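Long-range contact in PvdO (Pseudomonas aeruginosa, PDB 5HHA), which takes part in chromophore maturation in the periplasm, binds calcium and belongs to the family of formylglycine-generating, sulfatase-modifying enzymes, although its own chemistry is less certain: residues 81-93 against 123-137. Residues are numbered along the deposited sequence; the frame is centred on the assembly and turned at random. Where two conformers were deposited one is given.
Sequences RYQVTAGELDAYL and RQPAVCVDYNDVKNY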
loop_
_atom_site.group_PDB
_atom_site.type_symbol
_atom_site.label_atom_id
_atom_site.label_comp_id
_atom_site.label_asym_id
_atom_site.label_seq_id
_atom_site.Cartn_x
_atom_site.Cartn_y
_atom_site.Cartn_z
ATOM N N ARG A 81 -6.627 -2.161 6.843
ATOM C CA ARG A 81 -5.908 -1.227 7.702
ATOM C C ARG A 81 -4.421 -1.531 7.757
ATOM O O ARG A 81 -3.596 -0.649 8.071
ATOM C CB ARG A 81 -6.529 -1.132 9.104
ATOM C CG ARG A 81 -6.470 -2.364 9.971
ATOM C CD ARG A 81 -6.991 -1.980 11.343
ATOM N NE ARG A 81 -6.966 -3.067 12.311
ATOM C CZ ARG A 81 -7.165 -2.882 13.613
ATOM N NH1 ARG A 81 -7.435 -1.665 14.079
ATOM N NH2 ARG A 81 -7.117 -3.921 14.446
ATOM N N TYR A 82 -4.092 -2.786 7.480
ATOM C CA TYR A 82 -2.720 -3.239 7.302
ATOM C C TYR A 82 -2.515 -3.661 5.851
ATOM O O TYR A 82 -3.484 -3.918 5.126
ATOM C CB TYR A 82 -2.448 -4.475 8.157
ATOM C CG TYR A 82 -2.786 -4.322 9.616
ATOM C CD1 TYR A 82 -2.150 -3.370 10.387
ATOM C CD2 TYR A 82 -3.730 -5.141 10.240
ATOM C CE1 TYR A 82 -2.424 -3.238 11.731
ATOM C CE2 TYR A 82 -4.012 -5.008 11.592
ATOM C CZ TYR A 82 -3.364 -4.039 12.305
ATOM O OH TYR A 82 -3.644 -3.909 13.648
ATOM N N GLN A 83 -1.269 -3.749 5.429
ATOM C CA GLN A 83 -0.926 -4.552 4.288
ATOM C C GLN A 83 -1.435 -5.983 4.528
ATOM O O GLN A 83 -1.473 -6.464 5.672
ATOM C CB GLN A 83 0.589 -4.516 4.094
ATOM C CG GLN A 83 1.084 -3.159 3.566
ATOM C CD GLN A 83 2.206 -2.507 4.366
ATOM O OE1 GLN A 83 2.744 -3.050 5.332
ATOM N NE2 GLN A 83 2.585 -1.303 3.915
ATOM N N VAL A 84 -1.854 -6.643 3.457
ATOM C CA VAL A 84 -2.289 -8.029 3.587
ATOM C C VAL A 84 -1.113 -8.844 4.095
ATOM O O VAL A 84 0.015 -8.654 3.659
ATOM C CB VAL A 84 -2.833 -8.542 2.265
ATOM C CG1 VAL A 84 -3.111 -10.061 2.325
ATOM C CG2 VAL A 84 -4.114 -7.796 1.904
ATOM N N THR A 85 -1.359 -9.729 5.056
ATOM C CA THR A 85 -0.253 -10.409 5.720
ATOM C C THR A 85 0.134 -11.706 5.046
ATOM O O THR A 85 -0.617 -12.261 4.246
ATOM C CB THR A 85 -0.580 -10.759 7.177
ATOM O OG1 THR A 85 -1.609 -11.758 7.183
ATOM C CG2 THR A 85 -1.001 -9.530 7.997
ATOM N N ALA A 86 1.315 -12.183 5.390
ATOM C CA ALA A 86 1.782 -13.477 4.907
ATOM C C ALA A 86 0.805 -14.593 5.267
ATOM O O ALA A 86 0.547 -15.475 4.447
ATOM C CB ALA A 86 3.144 -13.784 5.462
ATOM N N GLY A 87 0.264 -14.576 6.480
ATOM C CA GLY A 87 -0.680 -15.603 6.878
ATOM C C GLY A 87 -1.968 -15.500 6.108
ATOM O O GLY A 87 -2.604 -16.510 5.782
ATOM N N GLU A 88 -2.381 -14.279 5.799
ATOM C CA GLU A 88 -3.603 -14.092 5.026
ATOM C C GLU A 88 -3.414 -14.608 3.608
ATOM O O GLU A 88 -4.300 -15.272 3.046
ATOM C CB GLU A 88 -4.027 -12.629 5.041
ATOM C CG GLU A 88 -4.648 -12.255 6.373
ATOM C CD GLU A 88 -4.623 -10.774 6.725
ATOM O OE1 GLU A 88 -4.183 -9.924 5.915
ATOM O OE2 GLU A 88 -5.100 -10.460 7.844
ATOM N N LEU A 89 -2.262 -14.318 3.024
ATOM C CA LEU A 89 -1.976 -14.850 1.697
ATOM C C LEU A 89 -1.885 -16.378 1.734
ATOM O O LEU A 89 -2.382 -17.054 0.818
ATOM C CB LEU A 89 -0.701 -14.226 1.133
ATOM C CG LEU A 89 -0.340 -14.607 -0.316
ATOM C CD1 LEU A 89 -1.356 -14.026 -1.285
ATOM C CD2 LEU A 89 1.076 -14.146 -0.657
ATOM N N ASP A 90 -1.284 -16.913 2.783
ATOM C CA ASP A 90 -1.139 -18.360 2.890
ATOM C C ASP A 90 -2.504 -19.030 2.945
ATOM O O ASP A 90 -2.686 -20.118 2.411
ATOM C CB ASP A 90 -0.321 -18.728 4.124
ATOM C CG ASP A 90 1.168 -18.634 3.905
ATOM O OD1 ASP A 90 1.623 -18.583 2.750
ATOM O OD2 ASP A 90 1.894 -18.660 4.920
ATOM N N ALA A 91 -3.484 -18.396 3.572
ATOM C CA ALA A 91 -4.827 -18.960 3.620
ATOM C C ALA A 91 -5.432 -19.089 2.214
ATOM O O ALA A 91 -6.101 -20.081 1.864
ATOM C CB ALA A 91 -5.724 -18.116 4.533
ATOM N N TYR A 92 -5.216 -18.082 1.389
ATOM C CA TYR A 92 -5.628 -18.145 0.000
ATOM C C TYR A 92 -4.894 -19.253 -0.774
ATOM O O TYR A 92 -5.522 -19.984 -1.543
ATOM C CB TYR A 92 -5.374 -16.772 -0.630
ATOM C CG TYR A 92 -5.159 -16.735 -2.119
ATOM C CD1 TYR A 92 -6.235 -16.826 -3.001
ATOM C CD2 TYR A 92 -3.899 -16.532 -2.658
ATOM C CE1 TYR A 92 -6.057 -16.764 -4.362
ATOM C CE2 TYR A 92 -3.714 -16.477 -4.035
ATOM C CZ TYR A 92 -4.805 -16.585 -4.876
ATOM O OH TYR A 92 -4.638 -16.511 -6.244
ATOM N N LEU A 93 -3.589 -19.371 -0.572
ATOM C CA LEU A 93 -2.826 -20.380 -1.288
ATOM C C LEU A 93 -3.329 -21.770 -0.922
ATOM O O LEU A 93 -3.454 -22.634 -1.780
ATOM C CB LEU A 93 -1.337 -20.245 -0.976
ATOM C CG LEU A 93 -0.753 -18.903 -1.445
ATOM C CD1 LEU A 93 0.671 -18.792 -0.972
ATOM C CD2 LEU A 93 -0.813 -18.757 -2.957
ATOM N N ARG A 123 2.423 -12.436 10.483
ATOM C CA ARG A 123 1.902 -11.079 10.517
ATOM C C ARG A 123 2.796 -10.085 9.797
ATOM O O ARG A 123 2.437 -8.918 9.720
ATOM C CB ARG A 123 1.683 -10.610 11.948
ATOM C CG ARG A 123 0.770 -11.541 12.724
ATOM C CD ARG A 123 -0.486 -10.901 13.098
ATOM N NE ARG A 123 -1.421 -11.071 12.012
ATOM C CZ ARG A 123 -2.269 -10.145 11.595
ATOM N NH1 ARG A 123 -2.313 -8.949 12.182
ATOM N NH2 ARG A 123 -3.081 -10.445 10.590
ATOM N N GLN A 124 3.919 -10.513 9.248
ATOM C CA GLN A 124 4.649 -9.610 8.363
ATOM C C GLN A 124 3.870 -9.516 7.048
ATOM O O GLN A 124 3.057 -10.370 6.720
ATOM C CB GLN A 124 6.062 -10.116 8.124
ATOM C CG GLN A 124 7.062 -9.640 9.183
ATOM C CD GLN A 124 8.335 -10.457 9.167
ATOM O OE1 GLN A 124 9.253 -10.212 8.394
ATOM N NE2 GLN A 124 8.406 -11.453 10.037
ATOM N N PRO A 125 4.102 -8.449 6.259
ATOM C CA PRO A 125 3.349 -8.310 5.006
ATOM C C PRO A 125 3.628 -9.431 4.016
ATOM O O PRO A 125 4.769 -9.879 3.845
ATOM C CB PRO A 125 3.847 -6.975 4.426
ATOM C CG PRO A 125 4.413 -6.243 5.579
ATOM C CD PRO A 125 4.957 -7.286 6.528
ATOM N N ALA A 126 2.583 -9.844 3.315
ATOM C CA ALA A 126 2.746 -10.668 2.124
ATOM C C ALA A 126 3.578 -9.906 1.100
ATOM O O ALA A 126 3.387 -8.690 0.880
ATOM C CB ALA A 126 1.400 -10.995 1.529
ATOM N N VAL A 127 4.493 -10.599 0.451
ATOM C CA VAL A 127 5.316 -10.032 -0.604
ATOM C C VAL A 127 5.481 -11.098 -1.702
ATOM O O VAL A 127 4.851 -12.168 -1.642
ATOM C CB VAL A 127 6.688 -9.586 -0.047
ATOM C CG1 VAL A 127 6.525 -8.404 0.907
ATOM C CG2 VAL A 127 7.440 -10.751 0.633
ATOM N N CYS A 128 6.311 -10.810 -2.699
ATOM C CA CYS A 128 6.654 -11.799 -3.719
ATOM C C CYS A 128 5.439 -12.196 -4.523
ATOM O O CYS A 128 5.342 -13.340 -4.999
ATOM C CB CYS A 128 7.375 -13.000 -3.087
ATOM S SG CYS A 128 9.011 -12.584 -2.484
ATOM N N VAL A 129 4.553 -11.215 -4.711
ATOM C CA VAL A 129 3.350 -11.309 -5.529
ATOM C C VAL A 129 3.390 -10.261 -6.647
ATOM O O VAL A 129 3.866 -9.127 -6.451
ATOM C CB VAL A 129 2.076 -11.086 -4.687
ATOM C CG1 VAL A 129 1.770 -12.305 -3.821
ATOM C CG2 VAL A 129 2.165 -9.803 -3.841
ATOM N N ASP A 130 2.914 -10.630 -7.832
ATOM C CA ASP A 130 2.801 -9.650 -8.905
ATOM C C ASP A 130 1.403 -9.036 -8.917
ATOM O O ASP A 130 0.550 -9.309 -8.102
ATOM C CB ASP A 130 3.268 -10.178 -10.301
ATOM C CG ASP A 130 2.275 -11.112 -10.979
ATOM O OD1 ASP A 130 1.196 -11.368 -10.446
ATOM O OD2 ASP A 130 2.600 -11.585 -12.106
ATOM N N TYR A 131 1.203 -8.147 -9.870
ATOM C CA TYR A 131 -0.042 -7.383 -9.956
ATOM C C TYR A 131 -1.255 -8.301 -10.140
ATOM O O TYR A 131 -2.261 -8.166 -9.465
ATOM C CB TYR A 131 0.108 -6.401 -11.114
ATOM C CG TYR A 131 -1.033 -5.480 -11.471
ATOM C CD1 TYR A 131 -2.016 -5.879 -12.365
ATOM C CD2 TYR A 131 -1.060 -4.167 -11.017
ATOM C CE1 TYR A 131 -3.018 -5.010 -12.785
ATOM C CE2 TYR A 131 -2.067 -3.277 -11.435
ATOM C CZ TYR A 131 -3.042 -3.717 -12.309
ATOM O OH TYR A 131 -4.030 -2.853 -12.769
ATOM N N ASN A 132 -1.136 -9.245 -11.066
ATOM C CA ASN A 132 -2.214 -10.198 -11.304
ATOM C C ASN A 132 -2.498 -11.097 -10.106
ATOM O O ASN A 132 -3.645 -11.451 -9.844
ATOM C CB ASN A 132 -1.879 -11.055 -12.526
ATOM C CG ASN A 132 -3.072 -11.814 -13.040
ATOM O OD1 ASN A 132 -4.005 -11.226 -13.582
ATOM N ND2 ASN A 132 -3.054 -13.125 -12.869
ATOM N N ASP A 133 -1.451 -11.447 -9.364
ATOM C CA ASP A 133 -1.645 -12.248 -8.173
ATOM C C ASP A 133 -2.567 -11.522 -7.194
ATOM O O ASP A 133 -3.404 -12.139 -6.538
ATOM C CB ASP A 133 -0.313 -12.481 -7.458
ATOM C CG ASP A 133 0.595 -13.459 -8.165
ATOM O OD1 ASP A 133 0.097 -14.399 -8.819
ATOM O OD2 ASP A 133 1.825 -13.302 -8.020
ATOM N N VAL A 134 -2.368 -10.210 -7.054
ATOM C CA VAL A 134 -3.215 -9.398 -6.187
ATOM C C VAL A 134 -4.651 -9.411 -6.691
ATOM O O VAL A 134 -5.588 -9.574 -5.911
ATOM C CB VAL A 134 -2.683 -7.944 -6.072
ATOM C CG1 VAL A 134 -3.653 -7.091 -5.293
ATOM C CG2 VAL A 134 -1.317 -7.939 -5.393
ATOM N N LYS A 135 -4.832 -9.243 -7.991
ATOM C CA LYS A 135 -6.177 -9.308 -8.546
ATOM C C LYS A 135 -6.805 -10.668 -8.259
ATOM O O LYS A 135 -7.997 -10.746 -7.916
ATOM C CB LYS A 135 -6.159 -9.025 -10.052
ATOM C CG LYS A 135 -5.724 -7.591 -10.377
ATOM C CD LYS A 135 -5.634 -7.314 -11.861
ATOM C CE LYS A 135 -6.994 -7.406 -12.524
ATOM N NZ LYS A 135 -7.850 -6.247 -12.158
ATOM N N ASN A 136 -6.031 -11.743 -8.398
ATOM C CA ASN A 136 -6.555 -13.084 -8.118
ATOM C C ASN A 136 -6.951 -13.266 -6.672
ATOM O O ASN A 136 -7.999 -13.866 -6.389
ATOM C CB ASN A 136 -5.554 -14.155 -8.519
ATOM C CG ASN A 136 -5.390 -14.282 -10.002
ATOM O OD1 ASN A 136 -6.232 -13.841 -10.773
ATOM N ND2 ASN A 136 -4.303 -14.908 -10.416
ATOM N N TYR A 137 -6.148 -12.748 -5.747
ATOM C CA TYR A 137 -6.461 -12.812 -4.333
ATOM C C TYR A 137 -7.778 -12.076 -4.079
ATOM O O TYR A 137 -8.641 -12.564 -3.365
ATOM C CB TYR A 137 -5.327 -12.185 -3.496
ATOM C CG TYR A 137 -5.640 -12.087 -2.018
ATOM C CD1 TYR A 137 -5.544 -13.204 -1.203
ATOM C CD2 TYR A 137 -6.057 -10.891 -1.434
ATOM C CE1 TYR A 137 -5.852 -13.140 0.130
ATOM C CE2 TYR A 137 -6.364 -10.810 -0.111
ATOM C CZ TYR A 137 -6.263 -11.935 0.670
ATOM O OH TYR A 137 -6.582 -11.808 1.984
HETATM O O HOH W 1 1.311 -7.045 1.647
HETATM O O HOH W 2 -2.146 -13.353 9.498
HETATM O O HOH W 3 -6.872 -14.154 3.355
HETATM O O HOH W 4 -2.762 -14.905 -6.407
#
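Thr-85 and Pro-125 form a single beta bridge just ahead of helix 86-93, whose axis runs at 73° to that of helix 131-137. Two backbone bonds close it: Ala-126 N donates to Val-84 O (2.9 Å), and Ala-86 N to Gln-124 O (2.8 Å). Thr-85 and Glu-88 form a capping box, Thr-85 OG1 accepting from Glu-88 N while Glu-88 OE1 receives Thr-85 N from above the carboxylate plane. Glu-88 OE2 makes a long salt bridge to Arg-123 NH2 (3.4 Å); OE2 lies at the edge of the guanidinium, in its plane, which is turned steeply from the carboxylate. Bends at chi2 and chi3 bring this guanidinium back over Thr-85, and CG2 of the threonine packs on one of its faces.

Farther along, Leu-89 CD2 touches both Ala-126 CB (3.8 Å) and Val-129 CG1 (3.7 Å). With CG anti to the backbone N (chi1 174°), the Tyr-137 ring presents its edge to the face of Tyr-92 in an offset edge-to-face pair, planes at 83°, and Tyr-137 CA lies over that same ring in a CH-pi contact. Val-84 CG1 meets the CZ/OH end of Tyr-137 from the opposite direction. A water accepts from Tyr-137 OH (2.7 Å from the water oxygen) and donates to Glu-88 O. A capped helix start is thus bridged to the lead-in of a second helix, and Val-84 and Val-129 pack on Phe-280 of strand 278-285, in the mixed sheet of the sulfatase-modifying-factor-like domain. Side chains fill the distance between the axes, and Arg-123 probably partly balances the charge of Glu-88.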